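Local coordinates for protein putative prolyl-tRNA synthetase (PDB 5XIL) that probably charges tRNA(Pro) with L-proline at the expense of ATP, as a class II aminoacyl-tRNA synthetase of Leishmania major, at residues S290-I295 and G327-C332; P353-L358 and A369-H374. All coordinates share one frame; numbering follows the deposited sequence.

Contact 1. Residues S290-I295 and G327-C332; sequences STQVII and GVRARC
Gln292 and Arg329 meet through backbone and side chain alike. Arg329 O takes two N-H groups, from Gln292 N at 2.8 Å and from Val293 N at 3.1 Å. Beyond this fork the strands run parallel: Arg331 N binds Val293 O, and Ile295 N binds Arg331 O at 2.8 Å. In return, Gln292 OE1 accepts the N-H of Arg329, N to OE1 2.9 Å, in an almost straight bond (175°). A water donates to the same OE1 and to the O of Gly327, the C-prime residue of the Schellman motif that ends helix 306-325.

The Gln292 amide also stacks over one face of the Arg329 guanidinium, the planes 20° apart. OE1 and NE2 both have hydrogen-bond partners, NE2 donating to Pro286 O, which fixes the rotation of the amide. Arg329 NE binds Ala289 O.

Apolar contacts lie on both sides of the sheet. Val293 CG2 touches Val328 CG1 at 3.6 Å, and Ile295 CB lies 3.9 Å from Cys332 SG. On the other face, with CG1 anti to the backbone N (chi1 -170°) and a turn at chi2, Ile294 brings CD1 alongside Arg331, 3.6 Å from its CG.

Strand 293-297, helix 306-325 and strand 330-332 form a beta-alpha-beta unit of the anticodon-binding domain.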
loop_
_atom_site.group_PDB
_atom_site.type_symbol
_atom_site.label_atom_id
_atom_site.label_comp_id
_atom_site.label_asym_id
_atom_site.label_seq_id
_atom_site.Cartn_x
_atom_site.Cartn_y
_atom_site.Cartn_z
ATOM N N SER A 290 9.310 -2.216 13.493
ATOM C CA SER A 290 8.643 -3.436 13.114
ATOM C C SER A 290 8.469 -4.307 14.371
ATOM O O SER A 290 7.428 -4.964 14.549
ATOM C CB SER A 290 9.502 -4.184 12.115
ATOM O OG SER A 290 8.817 -5.330 11.766
ATOM N N THR A 291 9.523 -4.367 15.162
ATOM C CA THR A 291 9.474 -4.854 16.542
ATOM C C THR A 291 9.676 -3.673 17.471
ATOM O O THR A 291 10.666 -2.991 17.374
ATOM C CB THR A 291 10.496 -5.944 16.796
ATOM O OG1 THR A 291 10.153 -7.028 15.956
ATOM C CG2 THR A 291 10.517 -6.410 18.281
ATOM N N GLN A 292 8.747 -3.486 18.407
ATOM C CA GLN A 292 8.806 -2.363 19.347
ATOM C C GLN A 292 9.459 -2.809 20.675
ATOM O O GLN A 292 10.141 -2.032 21.349
ATOM C CB GLN A 292 7.403 -1.897 19.593
ATOM C CG GLN A 292 6.788 -1.116 18.423
ATOM C CD GLN A 292 5.353 -0.736 18.677
ATOM O OE1 GLN A 292 4.546 -1.549 19.127
ATOM N NE2 GLN A 292 5.028 0.523 18.455
ATOM N N VAL A 293 9.241 -4.066 21.006
ATOM C CA VAL A 293 9.779 -4.641 22.259
ATOM C C VAL A 293 10.357 -5.991 21.988
ATOM O O VAL A 293 9.703 -6.866 21.429
ATOM C CB VAL A 293 8.687 -4.784 23.337
ATOM C CG1 VAL A 293 9.280 -5.399 24.609
ATOM C CG2 VAL A 293 7.889 -3.519 23.552
ATOM N N ILE A 294 11.602 -6.202 22.380
ATOM C CA ILE A 294 12.201 -7.490 22.288
ATOM C C ILE A 294 12.322 -8.067 23.714
ATOM O O ILE A 294 12.809 -7.432 24.585
ATOM C CB ILE A 294 13.555 -7.480 21.597
ATOM C CG1 ILE A 294 14.073 -8.900 21.286
ATOM C CG2 ILE A 294 14.608 -6.721 22.368
ATOM C CD1 ILE A 294 13.327 -9.578 20.194
ATOM N N ILE A 295 11.964 -9.315 23.854
ATOM C CA ILE A 295 12.012 -10.040 25.177
ATOM C C ILE A 295 13.164 -11.082 25.141
ATOM O O ILE A 295 13.172 -11.975 24.312
ATOM C CB ILE A 295 10.659 -10.730 25.437
ATOM C CG1 ILE A 295 9.507 -9.740 25.375
ATOM C CG2 ILE A 295 10.676 -11.534 26.757
ATOM C CD1 ILE A 295 8.167 -10.407 25.162
ATOM N N GLY A 327 -1.775 -4.762 21.591
ATOM C CA GLY A 327 -1.439 -3.858 20.490
ATOM C C GLY A 327 0.046 -3.554 20.349
ATOM O O GLY A 327 0.408 -2.818 19.455
ATOM N N VAL A 328 0.905 -4.089 21.223
ATOM C CA VAL A 328 2.336 -3.766 21.202
ATOM C C VAL A 328 3.021 -4.804 20.349
ATOM O O VAL A 328 2.677 -5.989 20.455
ATOM C CB VAL A 328 2.931 -3.879 22.620
ATOM C CG1 VAL A 328 4.472 -3.805 22.583
ATOM C CG2 VAL A 328 2.277 -2.833 23.531
ATOM N N ARG A 329 3.934 -4.379 19.483
ATOM C CA ARG A 329 4.650 -5.308 18.621
ATOM C C ARG A 329 5.812 -5.900 19.401
ATOM O O ARG A 329 6.902 -5.327 19.435
ATOM C CB ARG A 329 5.161 -4.596 17.367
ATOM C CG ARG A 329 4.065 -4.183 16.398
ATOM C CD ARG A 329 4.640 -3.789 15.048
ATOM N NE ARG A 329 5.242 -2.459 15.078
ATOM C CZ ARG A 329 4.556 -1.332 15.241
ATOM N NH1 ARG A 329 3.239 -1.371 15.389
ATOM N NH2 ARG A 329 5.186 -0.165 15.256
ATOM N N ALA A 330 5.580 -7.046 20.031
ATOM C CA ALA A 330 6.622 -7.674 20.831
ATOM C C ALA A 330 7.064 -8.956 20.210
ATOM O O ALA A 330 6.275 -9.623 19.547
ATOM C CB ALA A 330 6.129 -7.939 22.270
ATOM N N ARG A 331 8.284 -9.341 20.489
ATOM C CA ARG A 331 8.748 -10.651 20.163
ATOM C C ARG A 331 9.827 -11.109 21.091
ATOM O O ARG A 331 10.421 -10.294 21.776
ATOM C CB ARG A 331 9.182 -10.695 18.723
ATOM C CG ARG A 331 10.322 -9.900 18.317
ATOM C CD ARG A 331 10.829 -10.506 17.002
ATOM N NE ARG A 331 11.584 -11.711 17.320
ATOM C CZ ARG A 331 12.291 -12.417 16.450
ATOM N NH1 ARG A 331 12.357 -12.037 15.168
ATOM N NH2 ARG A 331 12.932 -13.505 16.881
ATOM N N CYS A 332 10.082 -12.432 21.113
ATOM C CA CYS A 332 11.201 -12.991 21.833
ATOM C C CYS A 332 12.448 -13.330 21.033
ATOM O O CYS A 332 12.379 -13.633 19.886
ATOM C CB CYS A 332 10.747 -14.280 22.522
ATOM S SG CYS A 332 9.387 -13.976 23.588
HETATM O O HOH W 1 2.036 -0.739 19.100
#

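Contact 2. Residues P353-L358 and A369-H374; sequences PLRVEL and AVAVRH
The Arg355 guanidinium carries the Ala371 methyl over one face, with Arg355 NH2 3.6 Å from Ala371 CB. It lies over an antiparallel strand pair in the mixed sheet of the anticodon-binding domain. At its edge, in plane, lie Glu357 CG and OE2. Arg355 NE and NH2 both grip Glu357 OE2 side-on, each at 2.9 Å, in a salt bridge between residues two apart on one strand. The chain bends at chi3 (72°), which turns NE and NH2 toward Glu357. Phe344 makes a cation-pi contact with Arg355, and Glu357 OE1 has a second salt bridge, to Arg378. The carboxylate is thus held at both oxygens and is probably stabilised as an anion.

Arg355 and Ala371 form a hydrogen-bonded pair: Arg355 N binds Ala371 O, and Ala371 N binds Arg355 O at 2.8 Å. Glu357 N donates to Ala369 O at 3.0 Å.

The face bearing Leu354, Val356, Val370 and Val372 is apolar. Leu354 CD2 touches two valines, 3.9 Å from Val370 CG1 and 4.0 Å from Val372 CG2. Leu354 lies alongside Val372. It also touches Leu395 of helix 387-412.

Past the strand, Arg373 N donates to Pro353 O, tilted 33° from the carbonyl plane. A water adds a second donor to Pro353 O and accepts from His374 N at 2.9 Å.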
loop_
_atom_site.group_PDB
_atom_site.type_symbol
_atom_site.label_atom_id
_atom_site.label_comp_id
_atom_site.label_asym_id
_atom_site.label_seq_id
_atom_site.Cartn_x
_atom_site.Cartn_y
_atom_site.Cartn_z
ATOM N N PRO A 353 13.076 -0.207 20.224
ATOM C CA PRO A 353 12.860 0.804 21.248
ATOM C C PRO A 353 13.019 0.319 22.734
ATOM O O PRO A 353 13.562 1.062 23.570
ATOM C CB PRO A 353 11.434 1.214 20.974
ATOM C CG PRO A 353 11.264 1.141 19.509
ATOM C CD PRO A 353 12.122 -0.026 19.118
ATOM N N LEU A 354 12.515 -0.883 23.030
ATOM C CA LEU A 354 12.512 -1.378 24.423
ATOM C C LEU A 354 13.009 -2.783 24.445
ATOM O O LEU A 354 12.670 -3.618 23.556
ATOM C CB LEU A 354 11.113 -1.349 25.000
ATOM C CG LEU A 354 10.410 -0.017 25.206
ATOM C CD1 LEU A 354 8.995 -0.168 25.679
ATOM C CD2 LEU A 354 11.250 0.883 26.082
ATOM N N ARG A 355 13.839 -3.101 25.429
ATOM C CA ARG A 355 14.248 -4.433 25.641
ATOM C C ARG A 355 13.773 -4.873 27.061
ATOM O O ARG A 355 13.967 -4.132 28.003
ATOM C CB ARG A 355 15.734 -4.559 25.617
ATOM C CG ARG A 355 16.209 -5.939 26.121
ATOM C CD ARG A 355 17.711 -6.095 26.074
ATOM N NE ARG A 355 18.452 -5.325 27.065
ATOM C CZ ARG A 355 19.420 -4.467 26.777
ATOM N NH1 ARG A 355 19.715 -4.152 25.507
ATOM N NH2 ARG A 355 20.066 -3.851 27.770
ATOM N N VAL A 356 13.148 -6.034 27.132
ATOM C CA VAL A 356 12.686 -6.641 28.392
ATOM C C VAL A 356 13.631 -7.793 28.652
ATOM O O VAL A 356 13.767 -8.661 27.825
ATOM C CB VAL A 356 11.228 -7.170 28.340
ATOM C CG1 VAL A 356 10.953 -8.003 29.624
ATOM C CG2 VAL A 356 10.209 -6.097 28.215
ATOM N N GLU A 357 14.293 -7.757 29.795
ATOM C CA GLU A 357 15.200 -8.779 30.239
ATOM C C GLU A 357 14.437 -9.553 31.323
ATOM O O GLU A 357 14.018 -8.943 32.311
ATOM C CB GLU A 357 16.451 -8.118 30.826
ATOM C CG GLU A 357 17.089 -7.063 29.934
ATOM C CD GLU A 357 18.181 -6.210 30.581
ATOM O OE1 GLU A 357 18.611 -6.535 31.726
ATOM O OE2 GLU A 357 18.631 -5.214 29.949
ATOM N N LEU A 358 14.143 -10.821 31.061
ATOM C CA LEU A 358 13.222 -11.602 31.886
ATOM C C LEU A 358 14.069 -12.741 32.493
ATOM O O LEU A 358 14.552 -13.673 31.808
ATOM C CB LEU A 358 12.062 -12.116 31.077
ATOM C CG LEU A 358 10.754 -12.420 31.773
ATOM C CD1 LEU A 358 9.704 -12.940 30.829
ATOM C CD2 LEU A 358 10.905 -13.467 32.830
ATOM N N ALA A 369 12.257 -5.995 33.906
ATOM C CA ALA A 369 13.325 -5.058 33.751
ATOM C C ALA A 369 13.359 -4.580 32.290
ATOM O O ALA A 369 13.581 -5.384 31.404
ATOM C CB ALA A 369 14.638 -5.723 34.064
ATOM N N VAL A 370 13.207 -3.295 32.088
ATOM C CA VAL A 370 13.021 -2.715 30.762
ATOM C C VAL A 370 14.149 -1.743 30.536
ATOM O O VAL A 370 14.395 -0.893 31.344
ATOM C CB VAL A 370 11.695 -1.979 30.664
ATOM C CG1 VAL A 370 11.513 -1.372 29.255
ATOM C CG2 VAL A 370 10.568 -2.904 30.966
ATOM N N ALA A 371 14.880 -1.949 29.457
ATOM C CA ALA A 371 15.955 -1.084 29.080
ATOM C C ALA A 371 15.464 -0.255 27.889
ATOM O O ALA A 371 15.050 -0.861 26.867
ATOM C CB ALA A 371 17.107 -1.959 28.619
ATOM N N VAL A 372 15.475 1.077 28.022
ATOM C CA VAL A 372 15.042 2.002 26.969
ATOM C C VAL A 372 16.207 2.369 26.053
ATOM O O VAL A 372 17.255 2.870 26.510
ATOM C CB VAL A 372 14.500 3.294 27.592
ATOM C CG1 VAL A 372 13.947 4.194 26.560
ATOM C CG2 VAL A 372 13.459 2.964 28.635
ATOM N N ARG A 373 16.094 2.016 24.771
ATOM C CA ARG A 373 17.178 2.153 23.853
ATOM C C ARG A 373 17.678 3.624 23.635
ATOM O O ARG A 373 18.905 3.880 23.627
ATOM C CB ARG A 373 16.817 1.543 22.516
ATOM C CG ARG A 373 17.874 1.712 21.407
ATOM C CD ARG A 373 19.183 1.028 21.649
ATOM N NE ARG A 373 20.106 1.261 20.551
ATOM C CZ ARG A 373 20.887 2.308 20.421
ATOM N NH1 ARG A 373 20.986 3.240 21.389
ATOM N NH2 ARG A 373 21.613 2.398 19.346
ATOM N N HIS A 374 16.797 4.559 23.455
ATOM C CA HIS A 374 17.256 5.898 23.085
ATOM C C HIS A 374 18.034 6.545 24.235
ATOM O O HIS A 374 18.988 7.194 23.977
ATOM C CB HIS A 374 16.109 6.773 22.594
ATOM C CG HIS A 374 15.200 7.250 23.673
ATOM N ND1 HIS A 374 15.333 8.490 24.249
ATOM C CD2 HIS A 374 14.155 6.652 24.292
ATOM C CE1 HIS A 374 14.390 8.644 25.157
ATOM N NE2 HIS A 374 13.677 7.536 25.217
HETATM O O HOH W 2 14.036 3.809 22.822
#

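Both contacts belong to one five-stranded mixed sheet of the anticodon-binding domain. From the N terminus, strand 293-297 comes first. Helix 306-325 leads to strand 330-332, and contact 1 closes that crossover. The chain then runs through helix 340-350 to strand 354-358. A short excursion through helix 360-365 returns it to strand 367-372, where contact 2 closes. The contacts are in series and neither nest nor cross. Strand 354-358 lies beside 293-297, and the probable hydrogen bonds Ile294 N to Leu354 O and Val356 N to Ile294 O join the two pairs. Contact 1 includes 330-332, an edge strand of the sheet within this chain; contact 2 leads on toward the other, 378-382.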